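Local coordinates for protein transcription regulator (Haloarcula marismortui ATCC 43049, PDB 3CRJ) that probably binds DNA at regulatory sites and represses transcription, acting as a two-subunit, all-helical regulator of the TetR family, at residues Y24-E29 with A33-Q38; R39-D42 with S47-A50; L164-G169 with R187-E192; T172-L177 with E181-A186. All coordinates share one frame; numbering follows the deposited sequence.

Four contacts sample the two regions of this all-helical chain. Contacts 1 and 2 come first along the sequence, share helix 37-44, touch each other and have centres about 11 Å apart; both belong to the TetR-type DNA-binding region. Contacts 3 and 4, centres about 10 Å apart, join the same two helices, 156-176 and 181-198: contact 4 lies close to the turn between them, contact 3 further along both. Contact 2 is about 39 Å from contact 3, centre to centre, and the two lie on opposite sides of the chain's centre. The probable DNA-reading end is thus well separated from the C-terminal helices, where contacts 3 and 4 both touch the second subunit.

Contact 1: Y24-E29 with A33-Q38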
loop_
_atom_site.group_PDB
_atom_site.type_symbol
_atom_site.label_atom_id
_atom_site.label_comp_id
_atom_site.label_asym_id
_atom_site.label_seq_id
_atom_site.Cartn_x
_atom_site.Cartn_y
_atom_site.Cartn_z
ATOM N N TYR A 24 -4.590 13.140 -16.366
ATOM C CA TYR A 24 -5.523 12.822 -15.319
ATOM C C TYR A 24 -6.746 12.114 -15.903
ATOM O O TYR A 24 -7.064 11.008 -15.469
ATOM C CB TYR A 24 -5.946 14.067 -14.565
ATOM C CG TYR A 24 -7.049 13.809 -13.581
ATOM C CD1 TYR A 24 -6.774 13.605 -12.236
ATOM C CD2 TYR A 24 -8.379 13.786 -13.992
ATOM C CE1 TYR A 24 -7.809 13.373 -11.311
ATOM C CE2 TYR A 24 -9.424 13.551 -13.088
ATOM C CZ TYR A 24 -9.132 13.340 -11.755
ATOM O OH TYR A 24 -10.161 13.106 -10.873
ATOM N N ARG A 25 -7.411 12.728 -16.891
ATOM C CA ARG A 25 -8.674 12.184 -17.416
ATOM C C ARG A 25 -8.488 10.811 -18.033
ATOM O O ARG A 25 -9.338 9.939 -17.877
ATOM C CB ARG A 25 -9.343 13.124 -18.418
ATOM C CG ARG A 25 -10.068 14.315 -17.788
ATOM C CD ARG A 25 -10.966 14.998 -18.805
ATOM N NE ARG A 25 -10.243 15.544 -19.964
ATOM C CZ ARG A 25 -9.526 16.670 -19.958
ATOM N NH1 ARG A 25 -9.421 17.405 -18.856
ATOM N NH2 ARG A 25 -8.910 17.070 -21.060
ATOM N N ALA A 26 -7.358 10.612 -18.690
ATOM C CA ALA A 26 -7.110 9.403 -19.456
ATOM C C ALA A 26 -6.742 8.249 -18.516
ATOM O O ALA A 26 -7.264 7.113 -18.659
ATOM C CB ALA A 26 -6.018 9.652 -20.467
ATOM N N LEU A 27 -5.886 8.562 -17.537
ATOM C CA LEU A 27 -5.628 7.667 -16.399
ATOM C C LEU A 27 -6.902 7.287 -15.641
ATOM O O LEU A 27 -7.081 6.117 -15.336
ATOM C CB LEU A 27 -4.652 8.289 -15.416
ATOM C CG LEU A 27 -3.172 7.989 -15.506
ATOM C CD1 LEU A 27 -2.559 8.532 -14.255
ATOM C CD2 LEU A 27 -2.876 6.506 -15.627
ATOM N N ARG A 28 -7.775 8.252 -15.339
ATOM C CA ARG A 28 -9.033 7.935 -14.691
ATOM C C ARG A 28 -9.804 6.890 -15.507
ATOM O O ARG A 28 -10.331 5.940 -14.950
ATOM C CB ARG A 28 -9.896 9.175 -14.429
ATOM C CG ARG A 28 -11.282 8.828 -13.922
ATOM C CD ARG A 28 -12.285 10.010 -13.860
ATOM N NE ARG A 28 -13.421 9.707 -12.958
ATOM C CZ ARG A 28 -14.239 10.617 -12.408
ATOM N NH1 ARG A 28 -14.087 11.922 -12.644
ATOM N NH2 ARG A 28 -15.222 10.227 -11.603
ATOM N N GLU A 29 -9.832 7.026 -16.824
ATOM C CA GLU A 29 -10.591 6.065 -17.633
ATOM C C GLU A 29 -9.923 4.717 -17.843
ATOM O O GLU A 29 -10.568 3.691 -17.687
ATOM C CB GLU A 29 -10.931 6.630 -18.998
ATOM C CG GLU A 29 -12.197 6.023 -19.508
ATOM C CD GLU A 29 -12.187 5.848 -21.001
ATOM O OE1 GLU A 29 -13.146 5.209 -21.519
ATOM O OE2 GLU A 29 -11.231 6.339 -21.648
ATOM N N ALA A 33 -1.953 0.545 -16.981
ATOM C CA ALA A 33 -1.513 -0.411 -18.008
ATOM C C ALA A 33 -1.946 -0.057 -19.447
ATOM O O ALA A 33 -1.218 -0.269 -20.411
ATOM C CB ALA A 33 -1.972 -1.812 -17.641
ATOM N N ASP A 34 -3.139 0.492 -19.585
ATOM C CA ASP A 34 -3.707 0.663 -20.892
ATOM C C ASP A 34 -3.620 2.099 -21.323
ATOM O O ASP A 34 -4.240 2.484 -22.305
ATOM C CB ASP A 34 -5.161 0.195 -20.897
ATOM C CG ASP A 34 -5.281 -1.304 -21.003
ATOM O OD1 ASP A 34 -4.426 -1.911 -21.672
ATOM O OD2 ASP A 34 -6.219 -1.883 -20.420
ATOM N N LEU A 35 -2.865 2.905 -20.586
ATOM C CA LEU A 35 -2.658 4.286 -20.973
ATOM C C LEU A 35 -1.728 4.271 -22.147
ATOM O O LEU A 35 -0.795 3.460 -22.209
ATOM C CB LEU A 35 -1.985 5.055 -19.860
ATOM C CG LEU A 35 -2.466 6.464 -19.530
ATOM C CD1 LEU A 35 -1.241 7.307 -19.391
ATOM C CD2 LEU A 35 -3.376 7.070 -20.576
ATOM N N THR A 36 -1.990 5.165 -23.084
ATOM C CA THR A 36 -1.114 5.382 -24.228
ATOM C C THR A 36 -1.088 6.877 -24.524
ATOM O O THR A 36 -2.114 7.545 -24.456
ATOM C CB THR A 36 -1.598 4.626 -25.506
ATOM O OG1 THR A 36 -2.817 5.206 -25.995
ATOM C CG2 THR A 36 -1.815 3.157 -25.239
ATOM N N ILE A 37 0.081 7.407 -24.857
ATOM C CA ILE A 37 0.166 8.740 -25.452
ATOM C C ILE A 37 -1.083 8.991 -26.329
ATOM O O ILE A 37 -1.772 10.011 -26.191
ATOM C CB ILE A 37 1.444 8.870 -26.300
ATOM C CG1 ILE A 37 2.695 8.508 -25.478
ATOM C CG2 ILE A 37 1.541 10.250 -26.953
ATOM C CD1 ILE A 37 3.171 9.589 -24.520
ATOM N N GLN A 38 -1.404 8.031 -27.193
ATOM C CA GLN A 38 -2.530 8.204 -28.065
ATOM C C GLN A 38 -3.783 8.586 -27.290
ATOM O O GLN A 38 -4.500 9.525 -27.671
ATOM C CB GLN A 38 -2.787 6.955 -28.885
ATOM C CG GLN A 38 -3.917 7.148 -29.876
ATOM C CD GLN A 38 -3.911 8.554 -30.517
ATOM O OE1 GLN A 38 -4.801 9.378 -30.236
ATOM N NE2 GLN A 38 -2.902 8.837 -31.364
#
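A backbone bond of 2.8 Å from R28 N to Y24 O closes the helical turn that carries A26 and L27, the two residues that meet L35. L35 lies in the segment leading from this helix into helix 37-44, so the contact ties the first helix of the TetR-type DNA-binding domain to the start of its predicted helix-turn-helix. Everything that crosses is apolar. A26, being small, lets the segment come near the helix and offers its methyl group, while L27 supplies a longer branched chain beside it. L35 meets A26 with CD2 and L27 with its branch point CG and, a little farther off, CD1; its side chain crosses that of L27 at about a right angle, L27 CD2 lying 3.9 Å from L35 CG. Leucine suits both places because its forked end can face several neighbours: L27 also packs on F65 of helix 58-78 and on L106 and A109 of helix 104-115, and L35 touches I40 and K58. Directly after L35, T36 is the N-cap of helix 37-44, its OG1 accepting from R39 N. Farther out, a salt bridge from R25 NE to E43 OE1 joins the same two helices. L35 CD2 rests 3.7 Å from A26 CB and 4.1 Å from the A26 carbonyl carbon, C.

Contact 2: R39-D42 with S47-A50; sequences RIAD and STAA
A41 meets T48 and S47 through its single methyl group, and the contact between the two segments is one of van der Waals touch. A41 CB stands 3.7 Å from T48 CA and 4.3 Å from T48 CB, so it presses on the backbone of T48 and the root of its side chain. The same methyl lies 4.0 Å from S47 O. Alanine suits this place because the backbones come very close: A41 CA and T48 CA are 5.2 Å apart, a separation that a small side chain accommodates readily.

The polar bonds lie within 47-50 and shape the partner that A41 meets. S47 is the N-cap of helix 48-52: its OG accepts from A49 N at 2.9 Å, with an N-H...O angle of 133°, a rather bent bond. S47 O in turn accepts from A50 N at 3.0 Å, closing the first turn of a helix that is only weakly bonded. Serine is well suited to the cap, since its short hydroxyl can reach back to an amide that the helix itself leaves without a carbonyl partner.

Further packing widens the join between the helices: T48 also touches I37 and Q38, and A50 touches Y44, all from helix 37-44. I40 packs on T23 and L35, tying helix 37-44 to helix 12-30 and to the segment before it. Two short helices held at close range over a small residue form the predicted helix-turn-helix; in TetR-family repressors its second helix, here 48-52, is typically the one that reads DNA.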
loop_
_atom_site.group_PDB
_atom_site.type_symbol
_atom_site.label_atom_id
_atom_site.label_comp_id
_atom_site.label_asym_id
_atom_site.label_seq_id
_atom_site.Cartn_x
_atom_site.Cartn_y
_atom_site.Cartn_z
ATOM N N ARG A 39 -4.049 7.864 -26.205
ATOM C CA ARG A 39 -5.289 8.070 -25.469
ATOM C C ARG A 39 -5.237 9.393 -24.714
ATOM O O ARG A 39 -6.211 10.153 -24.694
ATOM C CB ARG A 39 -5.594 6.884 -24.563
ATOM C CG ARG A 39 -6.329 5.782 -25.313
ATOM C CD ARG A 39 -6.154 4.462 -24.627
ATOM N NE ARG A 39 -6.589 3.352 -25.471
ATOM C CZ ARG A 39 -7.040 2.190 -25.002
ATOM N NH1 ARG A 39 -7.123 1.977 -23.699
ATOM N NH2 ARG A 39 -7.423 1.239 -25.827
ATOM N N ILE A 40 -4.073 9.676 -24.139
ATOM C CA ILE A 40 -3.759 11.007 -23.659
ATOM C C ILE A 40 -4.072 12.042 -24.742
ATOM O O ILE A 40 -4.848 12.968 -24.512
ATOM C CB ILE A 40 -2.297 11.093 -23.262
ATOM C CG1 ILE A 40 -2.016 10.069 -22.162
ATOM C CG2 ILE A 40 -1.941 12.527 -22.866
ATOM C CD1 ILE A 40 -0.578 10.047 -21.689
ATOM N N ALA A 41 -3.503 11.863 -25.930
ATOM C CA ALA A 41 -3.744 12.814 -27.002
ATOM C C ALA A 41 -5.218 12.950 -27.334
ATOM O O ALA A 41 -5.699 14.058 -27.509
ATOM C CB ALA A 41 -2.957 12.458 -28.229
ATOM N N ASP A 42 -5.942 11.835 -27.413
ATOM C CA ASP A 42 -7.400 11.908 -27.613
ATOM C C ASP A 42 -8.105 12.770 -26.556
ATOM O O ASP A 42 -9.042 13.496 -26.846
ATOM C CB ASP A 42 -8.047 10.527 -27.695
ATOM C CG ASP A 42 -9.560 10.612 -27.927
ATOM O OD1 ASP A 42 -10.325 10.835 -26.947
ATOM O OD2 ASP A 42 -10.003 10.468 -29.096
ATOM N N SER A 47 -3.390 16.527 -31.933
ATOM C CA SER A 47 -2.510 15.503 -32.490
ATOM C C SER A 47 -1.630 14.784 -31.463
ATOM O O SER A 47 -1.241 15.355 -30.444
ATOM C CB SER A 47 -1.591 16.155 -33.514
ATOM O OG SER A 47 -0.414 15.388 -33.667
ATOM N N THR A 48 -1.286 13.536 -31.771
ATOM C CA THR A 48 -0.396 12.755 -30.927
ATOM C C THR A 48 0.976 13.442 -30.792
ATOM O O THR A 48 1.549 13.477 -29.721
ATOM C CB THR A 48 -0.308 11.282 -31.415
ATOM O OG1 THR A 48 0.323 10.484 -30.420
ATOM C CG2 THR A 48 0.472 11.149 -32.659
ATOM N N ALA A 49 1.450 14.039 -31.871
ATOM C CA ALA A 49 2.722 14.747 -31.901
ATOM C C ALA A 49 2.703 16.051 -31.111
ATOM O O ALA A 49 3.750 16.611 -30.811
ATOM C CB ALA A 49 3.139 15.019 -33.357
ATOM N N ALA A 50 1.522 16.560 -30.804
ATOM C CA ALA A 50 1.444 17.720 -29.930
ATOM C C ALA A 50 1.758 17.337 -28.463
ATOM O O ALA A 50 2.183 18.187 -27.687
ATOM C CB ALA A 50 0.090 18.403 -30.055
#

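Contact 3: L164-G169 with R187-E192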
loop_
_atom_site.group_PDB
_atom_site.type_symbol
_atom_site.label_atom_id
_atom_site.label_comp_id
_atom_site.label_asym_id
_atom_site.label_seq_id
_atom_site.Cartn_x
_atom_site.Cartn_y
_atom_site.Cartn_z
ATOM N N LEU A 164 2.883 7.941 8.659
ATOM C CA LEU A 164 3.121 7.700 7.230
ATOM C C LEU A 164 2.625 6.323 6.860
ATOM O O LEU A 164 2.102 6.126 5.756
ATOM C CB LEU A 164 4.608 7.810 6.882
ATOM C CG LEU A 164 5.157 9.077 6.225
ATOM C CD1 LEU A 164 4.278 10.312 6.482
ATOM C CD2 LEU A 164 6.614 9.314 6.694
ATOM N N THR A 165 2.809 5.382 7.786
ATOM C CA THR A 165 2.421 4.012 7.549
ATOM C C THR A 165 0.907 3.899 7.483
ATOM O O THR A 165 0.359 3.340 6.527
ATOM C CB THR A 165 3.008 3.062 8.593
ATOM O OG1 THR A 165 4.437 3.192 8.595
ATOM C CG2 THR A 165 2.621 1.628 8.252
ATOM N N ILE A 166 0.241 4.464 8.483
ATOM C CA ILE A 166 -1.221 4.559 8.497
ATOM C C ILE A 166 -1.673 5.129 7.157
ATOM O O ILE A 166 -2.451 4.487 6.467
ATOM C CB ILE A 166 -1.744 5.363 9.740
ATOM C CG1 ILE A 166 -1.417 4.593 11.015
ATOM C CG2 ILE A 166 -3.238 5.671 9.650
ATOM C CD1 ILE A 166 -1.336 5.457 12.243
ATOM N N ILE A 167 -1.145 6.281 6.748
ATOM C CA ILE A 167 -1.544 6.866 5.465
ATOM C C ILE A 167 -1.410 5.863 4.311
ATOM O O ILE A 167 -2.376 5.611 3.572
ATOM C CB ILE A 167 -0.733 8.100 5.092
ATOM C CG1 ILE A 167 -0.721 9.125 6.228
ATOM C CG2 ILE A 167 -1.262 8.719 3.755
ATOM C CD1 ILE A 167 -2.065 9.538 6.620
ATOM N N ASP A 168 -0.226 5.284 4.154
ATOM C CA ASP A 168 -0.036 4.344 3.063
ATOM C C ASP A 168 -0.862 3.078 3.220
ATOM O O ASP A 168 -1.211 2.469 2.219
ATOM C CB ASP A 168 1.438 4.045 2.796
ATOM C CG ASP A 168 2.140 5.210 2.085
ATOM O OD1 ASP A 168 1.528 5.844 1.181
ATOM O OD2 ASP A 168 3.302 5.515 2.438
ATOM N N GLY A 169 -1.179 2.693 4.458
ATOM C CA GLY A 169 -2.058 1.561 4.680
ATOM C C GLY A 169 -3.418 1.805 4.060
ATOM O O GLY A 169 -3.934 0.981 3.284
ATOM N N ARG A 187 -8.288 7.578 9.082
ATOM C CA ARG A 187 -8.315 8.905 9.662
ATOM C C ARG A 187 -8.459 8.795 11.159
ATOM O O ARG A 187 -7.771 9.516 11.885
ATOM C CB ARG A 187 -9.454 9.755 9.061
ATOM C CG ARG A 187 -9.435 11.215 9.476
ATOM C CD ARG A 187 -7.997 11.809 9.392
ATOM N NE ARG A 187 -7.884 13.142 10.004
ATOM C CZ ARG A 187 -7.582 13.375 11.281
ATOM N NH1 ARG A 187 -7.359 12.364 12.123
ATOM N NH2 ARG A 187 -7.510 14.627 11.726
ATOM N N GLN A 188 -9.329 7.896 11.627
ATOM C CA GLN A 188 -9.561 7.689 13.068
ATOM C C GLN A 188 -8.369 7.029 13.753
ATOM O O GLN A 188 -7.985 7.411 14.885
ATOM C CB GLN A 188 -10.797 6.839 13.326
ATOM C CG GLN A 188 -11.100 6.772 14.816
ATOM C CD GLN A 188 -12.352 5.982 15.153
ATOM O OE1 GLN A 188 -13.372 6.116 14.486
ATOM N NE2 GLN A 188 -12.277 5.159 16.194
ATOM N N THR A 189 -7.791 6.033 13.069
ATOM C CA THR A 189 -6.546 5.429 13.522
ATOM C C THR A 189 -5.478 6.518 13.703
ATOM O O THR A 189 -4.892 6.646 14.796
ATOM C CB THR A 189 -6.077 4.390 12.533
ATOM O OG1 THR A 189 -7.090 3.392 12.401
ATOM C CG2 THR A 189 -4.782 3.739 12.995
ATOM N N ALA A 190 -5.261 7.329 12.667
ATOM C CA ALA A 190 -4.352 8.462 12.782
ATOM C C ALA A 190 -4.631 9.347 14.010
ATOM O O ALA A 190 -3.702 9.685 14.721
ATOM C CB ALA A 190 -4.346 9.296 11.507
ATOM N N SER A 191 -5.878 9.727 14.286
ATOM C CA SER A 191 -6.109 10.531 15.495
ATOM C C SER A 191 -5.813 9.771 16.779
ATOM O O SER A 191 -5.104 10.278 17.639
ATOM C CB SER A 191 -7.507 11.160 15.562
ATOM O OG SER A 191 -7.400 12.508 15.132
ATOM N N GLU A 192 -6.328 8.549 16.897
ATOM C CA GLU A 192 -6.058 7.738 18.076
ATOM C C GLU A 192 -4.560 7.601 18.278
ATOM O O GLU A 192 -4.049 7.836 19.387
ATOM C CB GLU A 192 -6.720 6.364 17.965
ATOM C CG GLU A 192 -8.215 6.381 18.123
ATOM C CD GLU A 192 -8.888 5.161 17.533
ATOM O OE1 GLU A 192 -8.263 4.442 16.732
ATOM O OE2 GLU A 192 -10.068 4.918 17.854
#
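I166 is the residue of 164-169 that bears on T189 and A190, and its neighbours in sequence face other parts of the fold. L164, at the start, packs among V134, R135 and L138 of helix 121-148. T165 follows and turns its hydroxyl back to R161 O within its own helix, which satisfies OG1 in a buried place. I166 then meets the other helix with both branches. Its CD1 lies 3.9 Å from T189 CG2. With CG2 anti to the backbone N (chi1 -66° for CG1), the second branch is set against A190, 4.0 Å from A190 N and 4.2 Å from A190 CB. Isoleucine's branching at CB lets it cover two successive residues, and the small A190 admits it near the backbone. After I167, which packs on L97, D168 OD1 makes a salt bridge to R171 and its OD2 one to R173 of the second subunit, and G169 N bonds to T165 O at 2.7 Å.

On 187-192, T189 divides its two branches: CG2 is anti to its backbone N and meets I166, whereas OG1 bonds to T185 O and to S162 OG of the second subunit. On the same helix, Q188 NE2 donates almost straight to E192 OE2 (2.8 Å, 171°), within its own amide plane but from above the carboxylate. R187 NH1 reaches S191 OG at 3.0 Å, while its NE and NH2 engage D94 and N90. The chemistry thus separates: at this level the two segments meet through hydrocarbon, and polar groups brace the helix 181-198 and link it to its surroundings, including the second subunit.

Contact 4: T172-L177 with E181-A186; sequences TRAVML and EELETA
R173 and E182 are joined by a salt bridge across the turn between helices 156-176 and 181-198, R173 NE donating to E182 OE2 at 2.8 Å and 151°. The guanidinium edge approaches from above the carboxylate plane, and the two flat groups are turned 59° apart. A bend in the glutamate chain (chi2 -74°) brings the carboxylate beside R173, whose CB and CD also come close to E182 OE2 (3.3 Å from CB). Glutamate suits the place, its two methylenes passing over the R173 and A174 backbone before the carboxylate meets NE. L177 CD1 rests 3.4 Å from E182 OE1.

Next to the bridge the contact turns apolar. A174 CB is 4.0 Å from E182 CB and 4.1 Å from L183 CG, and its small size suits a place where A174 CA and E182 CA are 5.2 Å apart.

Outward, the second subunit adds further partners: R173 NH1 forms salt bridges with D168 and D131 of that chain, so three acidic groups hold the buried guanidinium. E182 OE1 has a long, weak ion pair with R161 of the same neighbour. T172 OG1 is hydrogen-bonded to T172 OG1 of the second subunit. The short helical segments run nearly antiparallel, their axes 8.4 Å apart. This helical hairpin is characteristic of the C-terminal dimerisation face of TetR-family regulators, where two such pairs form a four-helix bundle.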
loop_
_atom_site.group_PDB
_atom_site.type_symbol
_atom_site.label_atom_id
_atom_site.label_comp_id
_atom_site.label_asym_id
_atom_site.label_seq_id
_atom_site.Cartn_x
_atom_site.Cartn_y
_atom_site.Cartn_z
ATOM N N THR A 172 -3.700 1.755 0.160
ATOM C CA THR A 172 -3.610 0.437 -0.427
ATOM C C THR A 172 -4.917 -0.310 -0.218
ATOM O O THR A 172 -5.431 -0.943 -1.161
ATOM C CB THR A 172 -2.465 -0.379 0.177
ATOM O OG1 THR A 172 -1.277 0.411 0.160
ATOM C CG2 THR A 172 -2.199 -1.604 -0.640
ATOM N N ARG A 173 -5.456 -0.247 0.998
ATOM C CA ARG A 173 -6.632 -1.029 1.341
ATOM C C ARG A 173 -7.863 -0.424 0.684
ATOM O O ARG A 173 -8.826 -1.132 0.382
ATOM C CB ARG A 173 -6.822 -1.122 2.853
ATOM C CG ARG A 173 -5.687 -1.774 3.611
ATOM C CD ARG A 173 -5.952 -1.786 5.132
ATOM N NE ARG A 173 -7.235 -2.415 5.437
ATOM C CZ ARG A 173 -7.424 -3.725 5.519
ATOM N NH1 ARG A 173 -6.409 -4.568 5.338
ATOM N NH2 ARG A 173 -8.632 -4.205 5.778
ATOM N N ALA A 174 -7.832 0.886 0.460
ATOM C CA ALA A 174 -8.964 1.534 -0.196
ATOM C C ALA A 174 -9.068 1.043 -1.622
ATOM O O ALA A 174 -10.164 0.762 -2.074
ATOM C CB ALA A 174 -8.880 3.058 -0.146
ATOM N N VAL A 175 -7.949 0.917 -2.322
ATOM C CA VAL A 175 -8.022 0.370 -3.673
ATOM C C VAL A 175 -8.166 -1.143 -3.636
ATOM O O VAL A 175 -9.089 -1.688 -4.273
ATOM C CB VAL A 175 -6.915 0.895 -4.682
ATOM C CG1 VAL A 175 -5.738 1.314 -4.001
ATOM C CG2 VAL A 175 -6.553 -0.149 -5.708
HETATM N N MSE A 176 -7.308 -1.818 -2.863
HETATM C CA MSE A 176 -7.328 -3.300 -2.793
HETATM C C MSE A 176 -8.713 -3.827 -2.373
HETATM O O MSE A 176 -9.117 -4.907 -2.786
HETATM C CB MSE A 176 -6.239 -3.831 -1.855
HETATM C CG MSE A 176 -5.864 -5.322 -1.994
HETATM SE SE MSE A 176 -5.444 -6.215 -0.208
HETATM C CE MSE A 176 -4.803 -4.693 0.831
ATOM N N LEU A 177 -9.452 -3.057 -1.588
ATOM C CA LEU A 177 -10.768 -3.502 -1.160
ATOM C C LEU A 177 -11.910 -2.734 -1.803
ATOM O O LEU A 177 -13.065 -2.913 -1.426
ATOM C CB LEU A 177 -10.872 -3.485 0.381
ATOM C CG LEU A 177 -9.944 -4.498 1.078
ATOM C CD1 LEU A 177 -9.863 -4.297 2.582
ATOM C CD2 LEU A 177 -10.384 -5.916 0.768
ATOM N N GLU A 181 -14.183 3.781 2.537
ATOM C CA GLU A 181 -14.308 3.780 4.000
ATOM C C GLU A 181 -12.969 3.524 4.710
ATOM O O GLU A 181 -12.806 3.924 5.844
ATOM C CB GLU A 181 -15.351 2.776 4.481
ATOM C CG GLU A 181 -16.798 3.278 4.398
ATOM C CD GLU A 181 -16.932 4.763 4.760
ATOM O OE1 GLU A 181 -17.343 5.532 3.853
ATOM O OE2 GLU A 181 -16.614 5.163 5.924
ATOM N N GLU A 182 -12.037 2.863 4.023
ATOM C CA GLU A 182 -10.728 2.537 4.541
ATOM C C GLU A 182 -9.917 3.762 4.954
ATOM O O GLU A 182 -9.123 3.715 5.909
ATOM C CB GLU A 182 -9.926 1.794 3.486
ATOM C CG GLU A 182 -10.473 0.447 3.150
ATOM C CD GLU A 182 -10.232 -0.589 4.220
ATOM O OE1 GLU A 182 -11.014 -1.565 4.257
ATOM O OE2 GLU A 182 -9.261 -0.461 4.996
ATOM N N LEU A 183 -10.108 4.852 4.221
ATOM C CA LEU A 183 -9.463 6.086 4.567
ATOM C C LEU A 183 -10.154 6.690 5.778
ATOM O O LEU A 183 -9.505 7.313 6.625
ATOM C CB LEU A 183 -9.489 7.056 3.377
ATOM C CG LEU A 183 -9.018 6.552 2.008
ATOM C CD1 LEU A 183 -9.505 7.470 0.887
ATOM C CD2 LEU A 183 -7.521 6.412 1.975
ATOM N N GLU A 184 -11.468 6.520 5.862
ATOM C CA GLU A 184 -12.223 7.155 6.926
ATOM C C GLU A 184 -11.868 6.473 8.256
ATOM O O GLU A 184 -11.658 7.162 9.270
ATOM C CB GLU A 184 -13.723 7.151 6.627
ATOM C CG GLU A 184 -14.626 7.839 7.656
ATOM C CD GLU A 184 -14.431 9.381 7.744
ATOM O OE1 GLU A 184 -13.503 9.857 8.466
ATOM O OE2 GLU A 184 -15.244 10.119 7.113
ATOM N N THR A 185 -11.728 5.146 8.248
ATOM C CA THR A 185 -11.262 4.457 9.457
ATOM C C THR A 185 -9.799 4.809 9.767
ATOM O O THR A 185 -9.440 5.024 10.951
ATOM C CB THR A 185 -11.407 2.917 9.423
ATOM O OG1 THR A 185 -10.250 2.359 8.805
ATOM C CG2 THR A 185 -12.689 2.440 8.699
ATOM N N ALA A 186 -8.959 4.862 8.734
ATOM C CA ALA A 186 -7.553 5.265 8.921
ATOM C C ALA A 186 -7.401 6.677 9.485
ATOM O O ALA A 186 -6.504 6.938 10.281
ATOM C CB ALA A 186 -6.751 5.120 7.644
#